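Local atomic coordinates of penicillin-binding protein 2B (Streptococcus pneumoniae, PDB entry 2WAD), a protein that probably forms the peptide cross-links between adjacent glycan strands of cell-wall peptidoglycan, as a penicillin-binding transpeptidase of the elongasome. Residues A[350-355]-A[566-571]; A[528-533]-A[539-544]; A[583-588]-A[635-640]; A[610-615]-A[668-673]; A[392-397]-A[574-579]. All blocks are in the same frame, centred on the assembly; numbering follows the deposited sequence. Where two conformers were deposited one is given.

Overall arrangement
All five interactions lie in the transpeptidase domain. Interactions 1 and 2 have centres 9 Å apart and meet in the small two-stranded sheet of 540-542 and 570-573; along the chain, interaction 2 is nested inside the loops closed by interactions 1 and 5. The chain then enters helix 578-593, whose start belongs to interaction 5 and whose middle belongs to interaction 3. Interactions 3 and 4, with centres 11 Å apart, share neighbouring strands 634-638 and 613-616 of the six-stranded antiparallel sheet. Helix 525-536 of interaction 2 packs on strand 634-638 of interaction 3. Together they join these sheets and their helices; interaction 3 comes near the probable catalytic S386, its V635 side chain about 9 Å from that serine's.

Interaction 1 (A[350-355]-A[566-571]). Unlike the reference sequence in segment 350-355: Q351 (reference Lys). Unlike the reference sequence in segment 566-571: I566 (reference Leu), D567 (reference Gln), T568 (reference Pro), K569 (reference Thr), I571 (reference Met).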
# COMPACT_ATOMS: atom_id res chain seq x y z
N PRO A 350 -0.81 0.36 19.37
CA PRO A 350 -0.76 1.81 19.62
C PRO A 350 0.56 2.26 20.25
O PRO A 350 0.81 3.48 20.33
CB PRO A 350 -1.87 2.03 20.66
CG PRO A 350 -1.89 0.63 21.43
CD PRO A 350 -1.65 -0.37 20.33
N GLN A 351 1.38 1.32 20.70
CA GLN A 351 2.67 1.69 21.32
C GLN A 351 3.76 1.88 20.27
O GLN A 351 4.75 2.54 20.53
CB GLN A 351 3.12 0.62 22.34
CG GLN A 351 2.33 0.66 23.67
CD GLN A 351 2.69 -0.48 24.64
OE1 GLN A 351 3.43 -1.41 24.30
NE2 GLN A 351 2.16 -0.41 25.87
N THR A 352 3.59 1.29 19.09
CA THR A 352 4.67 1.24 18.10
C THR A 352 4.24 1.53 16.66
O THR A 352 5.07 1.81 15.80
CB THR A 352 5.35 -0.14 18.06
OG1 THR A 352 4.46 -1.09 17.44
CG2 THR A 352 5.80 -0.60 19.45
N GLY A 353 2.94 1.45 16.38
CA GLY A 353 2.50 1.67 15.01
C GLY A 353 2.48 0.38 14.21
O GLY A 353 2.02 0.37 13.07
N ALA A 354 2.91 -0.72 14.82
CA ALA A 354 2.89 -2.01 14.12
C ALA A 354 1.49 -2.36 13.64
O ALA A 354 0.53 -2.20 14.40
CB ALA A 354 3.42 -3.12 15.02
N VAL A 355 1.36 -2.86 12.41
CA VAL A 355 0.06 -3.22 11.87
C VAL A 355 -0.26 -4.67 12.24
O VAL A 355 0.48 -5.57 11.87
CB VAL A 355 -0.05 -3.01 10.34
CG1 VAL A 355 -1.31 -3.70 9.78
CG2 VAL A 355 -0.13 -1.50 10.01
N ILE A 566 12.47 -1.85 12.28
CA ILE A 566 11.88 -0.59 11.86
C ILE A 566 11.40 0.17 13.09
O ILE A 566 10.48 -0.25 13.80
CB ILE A 566 10.76 -0.77 10.82
CG1 ILE A 566 11.40 -1.12 9.47
CG2 ILE A 566 9.93 0.51 10.71
CD1 ILE A 566 10.44 -1.80 8.53
N ASP A 567 12.08 1.28 13.34
CA ASP A 567 11.88 2.02 14.57
C ASP A 567 10.54 2.77 14.59
O ASP A 567 9.96 3.09 13.56
CB ASP A 567 13.06 2.97 14.80
CG ASP A 567 14.39 2.24 14.91
OD1 ASP A 567 14.41 1.08 15.40
OD2 ASP A 567 15.42 2.82 14.51
N THR A 568 10.04 3.03 15.79
CA THR A 568 8.76 3.70 15.92
C THR A 568 8.89 5.16 15.47
O THR A 568 9.86 5.82 15.82
CB THR A 568 8.32 3.67 17.38
OG1 THR A 568 8.01 2.32 17.73
CG2 THR A 568 7.11 4.56 17.57
N LYS A 569 7.91 5.67 14.73
CA LYS A 569 8.05 7.01 14.20
C LYS A 569 6.94 7.94 14.67
O LYS A 569 5.79 7.77 14.29
CB LYS A 569 8.08 6.97 12.67
CG LYS A 569 8.56 8.26 12.01
CD LYS A 569 8.32 8.23 10.51
CE LYS A 569 8.99 7.02 9.84
NZ LYS A 569 8.62 6.91 8.39
N GLU A 570 7.29 8.91 15.50
CA GLU A 570 6.35 9.90 16.01
C GLU A 570 6.13 11.00 14.98
O GLU A 570 7.10 11.56 14.46
CB GLU A 570 6.85 10.50 17.32
CG GLU A 570 7.03 9.48 18.40
CD GLU A 570 8.46 9.01 18.54
OE1 GLU A 570 9.25 9.18 17.58
OE2 GLU A 570 8.79 8.47 19.61
N ILE A 571 4.86 11.30 14.68
CA ILE A 571 4.51 12.25 13.63
C ILE A 571 4.17 13.64 14.20
O ILE A 571 4.54 14.67 13.63
CB ILE A 571 3.32 11.76 12.77
CG1 ILE A 571 3.64 10.39 12.14
CG2 ILE A 571 2.96 12.77 11.66
CD1 ILE A 571 2.55 9.86 11.21
O HOH W 1 5.77 4.00 13.72
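T568 faces the backbone of T352 in a small surface contact that buries only 99 Å². The van der Waals part is carried by the two branches of T568. Its OG1 lies 3.5 Å from T352 CA and 3.6 Å from T352 CB. Its methyl CG2, turned anti to the backbone N, approaches T352 O at 3.9 Å and more loosely reaches the carbonyl oxygen of Q351. The two threonine side chains cross at about a right angle, and both OG1 and CG2 of T568 meet the T352 backbone.

Within 350-355 the hydroxyl of T352 is used at home. OG1 is swung between the backbone N and carbonyl carbon (chi1 72°), where it accepts from A354 N at 3.1 Å. This is an ST turn, and it lies in the connection between strands 342-348 and 355-363 of the six-stranded sheet; G353 passes through it with a positive phi. The segment 566-571 leads from strand 559-565 into strand 570-573, so the contact joins a turn of the main sheet to the start of the small two-stranded one.

The polar link across the contact runs through water. K569 N donates to a water molecule at 2.9 Å, and that water donates to T352 O at 3.1 Å. The same carbonyl oxygen has a weak hydrogen bond with H545 NE2, while T568 also leans on L542 of strand 540-542.

Interaction 2 (A[528-533]-A[539-544]). Unlike the reference sequence in segment 539-544: L542 (reference Val).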
# COMPACT_ATOMS: atom_id res chain seq x y z
N LEU A 528 -8.88 5.97 10.47
CA LEU A 528 -9.73 5.80 11.67
C LEU A 528 -9.06 4.91 12.72
O LEU A 528 -9.23 5.15 13.90
CB LEU A 528 -11.15 5.29 11.31
CG LEU A 528 -11.96 6.33 10.52
CD1 LEU A 528 -13.09 5.67 9.71
CD2 LEU A 528 -12.57 7.29 11.51
N ALA A 529 -8.26 3.91 12.31
CA ALA A 529 -7.43 3.21 13.28
C ALA A 529 -6.34 4.09 13.91
O ALA A 529 -6.07 3.97 15.10
CB ALA A 529 -6.81 1.94 12.71
N GLN A 530 -5.67 4.91 13.12
CA GLN A 530 -4.58 5.73 13.64
C GLN A 530 -5.18 6.72 14.64
O GLN A 530 -4.55 7.07 15.62
CB GLN A 530 -3.89 6.55 12.53
CG GLN A 530 -2.68 7.40 13.01
CD GLN A 530 -1.95 8.04 11.83
OE1 GLN A 530 -2.58 8.69 10.99
NE2 GLN A 530 -0.65 7.78 11.71
N TYR A 531 -6.40 7.17 14.38
CA TYR A 531 -7.05 8.13 15.26
C TYR A 531 -7.27 7.52 16.65
O TYR A 531 -6.82 8.06 17.67
CB TYR A 531 -8.34 8.66 14.60
CG TYR A 531 -9.47 9.08 15.52
CD1 TYR A 531 -9.29 10.12 16.43
CD2 TYR A 531 -10.74 8.50 15.44
CE1 TYR A 531 -10.31 10.54 17.26
CE2 TYR A 531 -11.78 8.92 16.26
CZ TYR A 531 -11.55 9.95 17.16
OH TYR A 531 -12.55 10.40 18.01
N VAL A 532 -7.91 6.35 16.71
CA VAL A 532 -8.12 5.75 18.03
C VAL A 532 -6.79 5.30 18.66
O VAL A 532 -6.66 5.36 19.90
CB VAL A 532 -9.16 4.61 18.06
CG1 VAL A 532 -8.71 3.43 17.17
CG2 VAL A 532 -9.34 4.14 19.50
N ALA A 533 -5.81 4.91 17.84
CA ALA A 533 -4.48 4.51 18.38
C ALA A 533 -3.75 5.69 19.00
O ALA A 533 -3.04 5.53 20.01
CB ALA A 533 -3.59 3.87 17.30
N GLY A 539 -1.96 10.81 22.82
CA GLY A 539 -1.86 11.99 21.96
C GLY A 539 -0.65 11.98 21.04
O GLY A 539 -0.49 12.86 20.21
N VAL A 540 0.22 11.00 21.20
CA VAL A 540 1.35 10.85 20.29
C VAL A 540 1.02 9.92 19.13
O VAL A 540 0.92 8.70 19.25
CB VAL A 540 2.62 10.36 21.01
CG1 VAL A 540 3.72 10.10 19.98
CG2 VAL A 540 3.04 11.38 22.07
N ARG A 541 0.87 10.53 17.96
CA ARG A 541 0.39 9.82 16.79
C ARG A 541 1.56 9.15 16.09
O ARG A 541 2.60 9.76 15.89
CB ARG A 541 -0.22 10.86 15.88
CG ARG A 541 -0.78 10.33 14.57
CD ARG A 541 -1.40 11.54 13.89
NE ARG A 541 -1.61 11.21 12.50
CZ ARG A 541 -1.12 11.89 11.48
NH1 ARG A 541 -0.45 13.01 11.64
NH2 ARG A 541 -1.38 11.43 10.27
N LEU A 542 1.39 7.88 15.75
CA LEU A 542 2.49 7.07 15.26
C LEU A 542 2.18 6.58 13.85
O LEU A 542 1.04 6.23 13.54
CB LEU A 542 2.70 5.88 16.19
CG LEU A 542 3.13 6.08 17.65
CD1 LEU A 542 3.50 4.71 18.26
CD2 LEU A 542 4.32 7.05 17.78
N ALA A 543 3.19 6.59 12.97
CA ALA A 543 3.00 6.06 11.64
C ALA A 543 2.78 4.56 11.75
O ALA A 543 3.54 3.87 12.45
CB ALA A 543 4.23 6.34 10.76
N PRO A 544 1.76 4.05 11.05
CA PRO A 544 1.53 2.61 10.99
C PRO A 544 2.56 1.98 10.06
O PRO A 544 2.96 2.59 9.07
CB PRO A 544 0.12 2.48 10.40
CG PRO A 544 -0.34 3.84 10.05
CD PRO A 544 0.80 4.81 10.24
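A buried amide-guanidinium contact holds helix 525-536 against strand 540-542, the next element in the chain after a short turn: Q530 meets R541 and the main chain of L542. The glutamine sends its CG anti to the backbone N (chi1 -178°), and the chain beyond is extended, which carries the amide off the helix to the strand. Its oxygen OE1 lies at the edge of the R541 guanidinium, in plane, and takes two bonds. R541 NH2 donates at 3.1 Å, and R541 NE makes a weak bond of 3.1 Å to the same atom. The amide and guanidinium planes stand 75° apart, and NH2 approaches OE1 from above the amide carbonyl plane.

At the other end Q530 NE2 donates to L542 O at 2.9 Å and nearly straight, 168° at the hydrogen. It also donates to T491 O, so both ends of the amide are gripped and its rotation is fixed. Carbon atoms pack beside the amide: Q530 CG is 3.8 Å from R541 CG, and P544 CD lies 3.6 Å from the nitrogen Q530 NE2. R541 has its strongest polar partner elsewhere, N572 OD1 on NH1, and NH2 has a further weak bond to A490 O.

Around this junction, strand 540-542 pairs antiparallel with 570-573; L528, A529 and A533 of the helix pack on strand 645-650, and Y531 reaches helix 389-398.

Interaction 3 (A[583-588]-A[635-640]); sequences ILHQGF and VAYAPT. Unlike the reference sequence in segment 635-640: T640 (reference Ser).
Y637 reaches from strand 634-638 between H585 and F588 of helix 578-593, which packs against the six-stranded antiparallel sheet of the transpeptidase fold. The helix segment runs nearly crosswise to the strand, with an angle of 101° between their directions and a closest axis approach of 10.9 Å. Over that gap the tyrosine is the long arm. Its CG sits between the backbone N and carbonyl carbon (chi1 58°), and this turns the phenol out to the helix.

Y637 and H585 cross at about a right angle. The rings are oblique, with centroids 5.8 Å apart, and the phenol oxygen is what comes close: Y637 OH lies 3.4 Å from H585 CD2. The imidazole is held independently, since H585 NE2 is hydrogen-bonded to I535 O of helix 525-536. F588 meets the same phenol farther along, F588 CD2 lying 4.0 Å from Y637 CE2 in another roughly right-angled crossing. The F588 ring then runs obliquely toward the start of the strand, where F588 CE2 is 4.1 Å from V635 CG2. F588 also touches K615 in strand 613-616, and the V635 side chain is about 9 Å from that of S386, the probable acyl-ester serine, which places this packing near the probable active site.

Beyond the rings, one water bridges strand and helix: it donates to H585 O at 2.6 Å and lies 2.7 Å from Y637 OH.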
# COMPACT_ATOMS: atom_id res chain seq x y z
N ILE A 583 -9.81 13.12 30.21
CA ILE A 583 -11.24 13.24 30.01
C ILE A 583 -11.70 12.40 28.82
O ILE A 583 -12.69 11.69 28.92
CB ILE A 583 -11.67 14.69 29.93
CG1 ILE A 583 -11.52 15.32 31.31
CG2 ILE A 583 -13.15 14.82 29.50
CD1 ILE A 583 -11.21 16.82 31.29
N LEU A 584 -10.98 12.43 27.70
CA LEU A 584 -11.35 11.58 26.57
C LEU A 584 -11.33 10.10 26.97
O LEU A 584 -12.25 9.38 26.62
CB LEU A 584 -10.43 11.79 25.37
CG LEU A 584 -10.34 13.21 24.80
CD1 LEU A 584 -9.41 13.23 23.56
CD2 LEU A 584 -11.72 13.86 24.49
N HIS A 585 -10.27 9.66 27.66
CA HIS A 585 -10.14 8.29 28.17
C HIS A 585 -11.29 7.85 29.09
O HIS A 585 -11.70 6.69 29.07
CB HIS A 585 -8.80 8.13 28.90
CG HIS A 585 -7.61 8.03 27.99
ND1 HIS A 585 -6.34 7.75 28.45
CD2 HIS A 585 -7.49 8.15 26.65
CE1 HIS A 585 -5.50 7.70 27.43
NE2 HIS A 585 -6.17 7.94 26.32
N GLN A 586 -11.82 8.76 29.90
CA GLN A 586 -12.94 8.45 30.80
C GLN A 586 -14.23 8.35 29.97
O GLN A 586 -15.06 7.48 30.23
CB GLN A 586 -13.08 9.50 31.92
CG GLN A 586 -14.14 9.23 32.99
CD GLN A 586 -13.85 8.00 33.87
OE1 GLN A 586 -12.70 7.62 34.07
NE2 GLN A 586 -14.90 7.39 34.39
N GLY A 587 -14.39 9.20 28.97
CA GLY A 587 -15.54 9.08 28.09
C GLY A 587 -15.60 7.76 27.33
O GLY A 587 -16.63 7.10 27.28
N PHE A 588 -14.48 7.37 26.72
CA PHE A 588 -14.41 6.09 25.99
C PHE A 588 -14.60 4.91 26.94
O PHE A 588 -15.07 3.83 26.55
CB PHE A 588 -13.08 5.92 25.22
CG PHE A 588 -13.05 6.61 23.88
CD1 PHE A 588 -13.68 7.83 23.67
CD2 PHE A 588 -12.38 6.02 22.80
CE1 PHE A 588 -13.64 8.48 22.43
CE2 PHE A 588 -12.35 6.66 21.55
CZ PHE A 588 -12.98 7.89 21.38
N VAL A 635 -14.69 2.36 17.04
CA VAL A 635 -13.26 2.35 17.35
C VAL A 635 -13.10 1.90 18.81
O VAL A 635 -13.98 2.16 19.62
CB VAL A 635 -12.61 3.75 17.12
CG1 VAL A 635 -12.70 4.17 15.66
CG2 VAL A 635 -13.25 4.82 17.99
N ALA A 636 -12.00 1.24 19.14
CA ALA A 636 -11.80 0.71 20.49
C ALA A 636 -10.31 0.51 20.76
O ALA A 636 -9.53 0.32 19.82
CB ALA A 636 -12.53 -0.64 20.66
N TYR A 637 -9.91 0.50 22.02
CA TYR A 637 -8.58 -0.00 22.41
C TYR A 637 -8.65 -0.80 23.71
O TYR A 637 -9.66 -0.77 24.41
CB TYR A 637 -7.57 1.14 22.52
CG TYR A 637 -7.95 2.21 23.52
CD1 TYR A 637 -7.68 2.06 24.88
CD2 TYR A 637 -8.61 3.37 23.11
CE1 TYR A 637 -8.06 3.06 25.80
CE2 TYR A 637 -8.95 4.37 24.00
CZ TYR A 637 -8.69 4.20 25.35
OH TYR A 637 -9.08 5.20 26.22
N ALA A 638 -7.56 -1.50 24.03
CA ALA A 638 -7.51 -2.43 25.16
C ALA A 638 -6.09 -2.96 25.34
O ALA A 638 -5.31 -3.03 24.39
CB ALA A 638 -8.48 -3.62 24.94
N PRO A 639 -5.75 -3.36 26.57
CA PRO A 639 -6.64 -3.15 27.70
C PRO A 639 -6.70 -1.69 28.13
O PRO A 639 -5.75 -0.92 27.91
CB PRO A 639 -6.05 -4.03 28.80
CG PRO A 639 -4.82 -4.67 28.26
CD PRO A 639 -4.74 -4.42 26.79
N THR A 640 -7.82 -1.28 28.70
CA THR A 640 -7.98 0.11 29.08
C THR A 640 -6.70 0.66 29.73
O THR A 640 -6.21 1.72 29.35
CB THR A 640 -9.18 0.28 30.02
OG1 THR A 640 -10.37 -0.06 29.30
CG2 THR A 640 -9.29 1.71 30.54
O HOH W 2 -10.20 4.58 28.63

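Interaction 4 (A[610-615]-A[668-673]); sequences VSISGK and DIINLY
I670 of helix 661-676 points its side chain at V610 and I612, which lie on the run into strand 613-616. Starting at CB, I670 already touches the other segment: this atom lies 4.2 Å from I612 CD1. The methyl branch CG2 carries most of the contact. Set anti to the backbone N, it meets V610 CG2 at 3.9 Å and I612 CD1 at 4.0 Å, so one methyl group sits against two residues two positions apart in the sequence. The other branch, CG1 to CD1, is extended (chi2 -179°) and leads on to strand 634-638, where CD1 reaches A636, while A638 lies closer to CG2.

The approaches differ. V610 and I670 cross at about a right angle, whereas I612 and I670 reach toward each other tip to tip, I612 coming with its own extended CG1-CD1 arm. The helix lies beside the edge of the six-stranded antiparallel sheet, packing on the lead-in to outermost strand 613-616 and on strand 634-638. Strand 613-616 carries K615, whose NZ is hydrogen-bonded to S443 OG and which lies in a KTG sequence consistent with the conserved motif beside the active site of penicillin-binding proteins. On its other side the helix rests on helix 314-334 through I669 and L672.

Next to I670, N671 binds the approach to V610, with OD1 accepting from T609 N and ND2 donating to G607 O. Across the two segments themselves there is no hydrogen bond: methyl groups meet methyl groups, so shape and burial, rather than bond direction, set how loop and helix fit.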
# COMPACT_ATOMS: atom_id res chain seq x y z
N VAL A 610 -10.65 -8.71 28.14
CA VAL A 610 -9.90 -7.62 28.76
C VAL A 610 -10.82 -6.40 28.77
O VAL A 610 -11.79 -6.35 28.01
CB VAL A 610 -8.62 -7.21 27.96
CG1 VAL A 610 -7.50 -8.22 28.16
CG2 VAL A 610 -8.95 -7.00 26.48
N SER A 611 -10.49 -5.43 29.62
CA SER A 611 -11.22 -4.17 29.68
C SER A 611 -11.03 -3.37 28.38
O SER A 611 -9.91 -3.08 27.99
CB SER A 611 -10.72 -3.35 30.87
OG SER A 611 -11.35 -2.08 30.88
N ILE A 612 -12.14 -3.03 27.75
CA ILE A 612 -12.20 -2.36 26.46
C ILE A 612 -12.80 -0.97 26.62
O ILE A 612 -13.83 -0.80 27.30
CB ILE A 612 -13.07 -3.18 25.47
CG1 ILE A 612 -12.41 -4.54 25.22
CG2 ILE A 612 -13.23 -2.42 24.16
CD1 ILE A 612 -13.11 -5.41 24.24
N SER A 613 -12.15 0.02 26.01
CA SER A 613 -12.67 1.39 25.90
C SER A 613 -12.91 1.69 24.42
O SER A 613 -12.22 1.17 23.54
CB SER A 613 -11.65 2.36 26.49
OG SER A 613 -11.39 2.08 27.85
N GLY A 614 -13.92 2.50 24.10
CA GLY A 614 -14.18 2.73 22.70
C GLY A 614 -15.24 3.78 22.44
O GLY A 614 -15.63 4.52 23.36
N LYS A 615 -15.73 3.82 21.20
CA LYS A 615 -16.74 4.82 20.82
C LYS A 615 -17.50 4.26 19.61
O LYS A 615 -16.89 3.69 18.71
CB LYS A 615 -16.05 6.16 20.48
CG LYS A 615 -16.96 7.30 20.04
CD LYS A 615 -17.81 7.78 21.21
CE LYS A 615 -18.88 8.77 20.78
NZ LYS A 615 -20.00 8.13 19.98
N ASP A 668 -14.78 -8.57 19.24
CA ASP A 668 -14.38 -9.93 18.90
C ASP A 668 -13.00 -9.93 18.27
O ASP A 668 -12.29 -10.94 18.36
CB ASP A 668 -15.36 -10.57 17.92
CG ASP A 668 -16.68 -10.97 18.57
OD1 ASP A 668 -17.57 -11.39 17.81
OD2 ASP A 668 -16.85 -10.85 19.80
N ILE A 669 -12.63 -8.85 17.57
CA ILE A 669 -11.26 -8.73 17.08
C ILE A 669 -10.30 -8.58 18.25
O ILE A 669 -9.21 -9.15 18.25
CB ILE A 669 -11.04 -7.58 16.08
CG1 ILE A 669 -11.75 -7.87 14.75
CG2 ILE A 669 -9.54 -7.35 15.81
CD1 ILE A 669 -11.98 -6.63 13.86
N ILE A 670 -10.69 -7.79 19.25
CA ILE A 670 -9.84 -7.63 20.43
C ILE A 670 -9.67 -8.97 21.16
O ILE A 670 -8.55 -9.32 21.55
CB ILE A 670 -10.31 -6.46 21.33
CG1 ILE A 670 -10.05 -5.14 20.59
CG2 ILE A 670 -9.55 -6.44 22.68
CD1 ILE A 670 -10.43 -3.91 21.35
N ASN A 671 -10.76 -9.71 21.37
CA ASN A 671 -10.68 -11.00 22.06
C ASN A 671 -9.82 -11.94 21.22
O ASN A 671 -9.04 -12.71 21.76
CB ASN A 671 -12.06 -11.66 22.20
CG ASN A 671 -12.89 -11.06 23.31
OD1 ASN A 671 -12.38 -10.41 24.21
ND2 ASN A 671 -14.20 -11.36 23.29
N LEU A 672 -9.97 -11.90 19.90
CA LEU A 672 -9.18 -12.80 19.04
C LEU A 672 -7.70 -12.54 19.27
O LEU A 672 -6.90 -13.47 19.43
CB LEU A 672 -9.52 -12.65 17.57
CG LEU A 672 -10.73 -13.46 17.06
CD1 LEU A 672 -11.25 -12.96 15.72
CD2 LEU A 672 -10.46 -14.98 17.03
N TYR A 673 -7.34 -11.26 19.31
CA TYR A 673 -5.95 -10.88 19.55
C TYR A 673 -5.41 -11.29 20.91
O TYR A 673 -4.27 -11.74 21.01
CB TYR A 673 -5.77 -9.37 19.40
CG TYR A 673 -4.32 -8.98 19.41
CD1 TYR A 673 -3.47 -9.35 18.37
CD2 TYR A 673 -3.78 -8.26 20.47
CE1 TYR A 673 -2.11 -9.01 18.39
CE2 TYR A 673 -2.44 -7.89 20.47
CZ TYR A 673 -1.62 -8.27 19.43
OH TYR A 673 -0.29 -7.92 19.45

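Interaction 5 (A[392-397]-A[574-579]). Unlike the reference sequence in segment 574-579: E578 (reference Asp).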
# COMPACT_ATOMS: atom_id res chain seq x y z
N THR A 392 -13.49 16.41 17.84
CA THR A 392 -14.18 17.70 17.87
C THR A 392 -14.10 18.40 19.21
O THR A 392 -13.91 19.62 19.26
CB THR A 392 -15.66 17.57 17.53
OG1 THR A 392 -15.79 16.83 16.31
CG2 THR A 392 -16.28 18.94 17.37
N ILE A 393 -14.29 17.64 20.29
CA ILE A 393 -14.04 18.15 21.63
C ILE A 393 -12.60 18.63 21.77
O ILE A 393 -12.33 19.66 22.38
CB ILE A 393 -14.42 17.11 22.72
CG1 ILE A 393 -15.90 16.74 22.60
CG2 ILE A 393 -14.26 17.69 24.12
CD1 ILE A 393 -16.33 15.55 23.49
N SER A 394 -11.64 17.86 21.25
CA SER A 394 -10.25 18.30 21.34
C SER A 394 -10.10 19.71 20.71
O SER A 394 -9.44 20.59 21.25
CB SER A 394 -9.33 17.32 20.63
OG SER A 394 -9.36 16.03 21.22
N SER A 395 -10.71 19.90 19.55
CA SER A 395 -10.66 21.18 18.87
C SER A 395 -11.26 22.29 19.72
O SER A 395 -10.80 23.42 19.66
CB SER A 395 -11.35 21.08 17.51
OG SER A 395 -10.90 22.11 16.64
N GLY A 396 -12.29 21.96 20.50
CA GLY A 396 -12.89 22.86 21.48
C GLY A 396 -11.91 23.30 22.56
O GLY A 396 -11.87 24.47 22.91
N TRP A 397 -11.13 22.37 23.10
CA TRP A 397 -10.09 22.72 24.06
C TRP A 397 -8.98 23.59 23.42
O TRP A 397 -8.59 24.58 24.02
CB TRP A 397 -9.47 21.47 24.69
CG TRP A 397 -10.38 20.78 25.67
CD1 TRP A 397 -11.18 21.37 26.60
CD2 TRP A 397 -10.58 19.37 25.81
NE1 TRP A 397 -11.86 20.43 27.32
CE2 TRP A 397 -11.52 19.19 26.85
CE3 TRP A 397 -10.07 18.24 25.16
CZ2 TRP A 397 -11.97 17.93 27.25
CZ3 TRP A 397 -10.51 16.98 25.55
CH2 TRP A 397 -11.46 16.84 26.59
N VAL A 574 -0.78 15.57 19.73
CA VAL A 574 -2.01 16.35 19.79
C VAL A 574 -1.91 17.44 20.87
O VAL A 574 -1.49 17.17 21.99
CB VAL A 574 -3.27 15.45 20.06
CG1 VAL A 574 -4.56 16.32 20.13
CG2 VAL A 574 -3.38 14.32 18.99
N ASN A 575 -2.35 18.65 20.53
CA ASN A 575 -2.15 19.85 21.35
C ASN A 575 -3.19 20.04 22.45
O ASN A 575 -3.84 21.10 22.55
CB ASN A 575 -2.05 21.11 20.47
CG ASN A 575 -1.60 22.32 21.27
OD1 ASN A 575 -0.85 22.18 22.24
ND2 ASN A 575 -2.06 23.51 20.90
N ILE A 576 -3.38 19.02 23.28
CA ILE A 576 -4.30 19.17 24.40
C ILE A 576 -3.56 18.71 25.64
O ILE A 576 -2.65 17.90 25.53
CB ILE A 576 -5.57 18.32 24.26
CG1 ILE A 576 -5.22 16.83 24.06
CG2 ILE A 576 -6.44 18.88 23.17
CD1 ILE A 576 -6.45 15.93 23.86
N SER A 577 -3.96 19.20 26.80
CA SER A 577 -3.25 18.89 28.04
C SER A 577 -3.41 17.42 28.41
O SER A 577 -4.29 16.72 27.89
CB SER A 577 -3.80 19.75 29.18
OG SER A 577 -5.16 19.42 29.41
N GLU A 578 -2.55 16.95 29.29
CA GLU A 578 -2.66 15.61 29.83
C GLU A 578 -4.02 15.34 30.49
O GLU A 578 -4.55 14.23 30.41
CB GLU A 578 -1.55 15.42 30.86
CG GLU A 578 -1.34 13.99 31.29
CD GLU A 578 -0.06 13.83 32.07
OE1 GLU A 578 0.62 14.85 32.31
OE2 GLU A 578 0.26 12.67 32.44
N SER A 579 -4.58 16.33 31.16
CA SER A 579 -5.82 16.12 31.90
C SER A 579 -7.05 16.16 30.99
O SER A 579 -8.04 15.48 31.25
CB SER A 579 -5.93 17.09 33.08
OG SER A 579 -5.99 18.41 32.61
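I576 packs against S394 and W397 of helix 389-398 just ahead of S577, the N-cap of helix 578-593. The helix at 392-397 follows the probable catalytic S386 in the chain, and the contact lies where helix 389-398 meets the connection from strand 570-573 to helix 578-593.

The second segment begins at V574, whose N bonds with G539 O beside the small two-stranded sheet. N575 is the centre of an inverse gamma turn, closed by a weak bond of 2.9 Å from I576 N to V574 O. The chain turns there, and I576 comes next with CG1 between its backbone N and carbonyl carbon (chi1 55°). This spreads the two ends of its side chain over the helix. CD1 touches S394 OG at 3.9 Å; that hydroxyl is itself hydrogen-bonded to A390 O and Y485 OH. CG2 lies 4.0 Å from S394 O and 4.2 Å from W397 CE3, meeting the indole at its edge, near the ring plane. The indole is steadied by NE1 bonding to G404 O and by I393 CG2, 3.8 Å above the ring plane and offset toward the rim. S577 closes the approach to the helix as its N-cap, S577 OG hydrogen-bonded to D580 N.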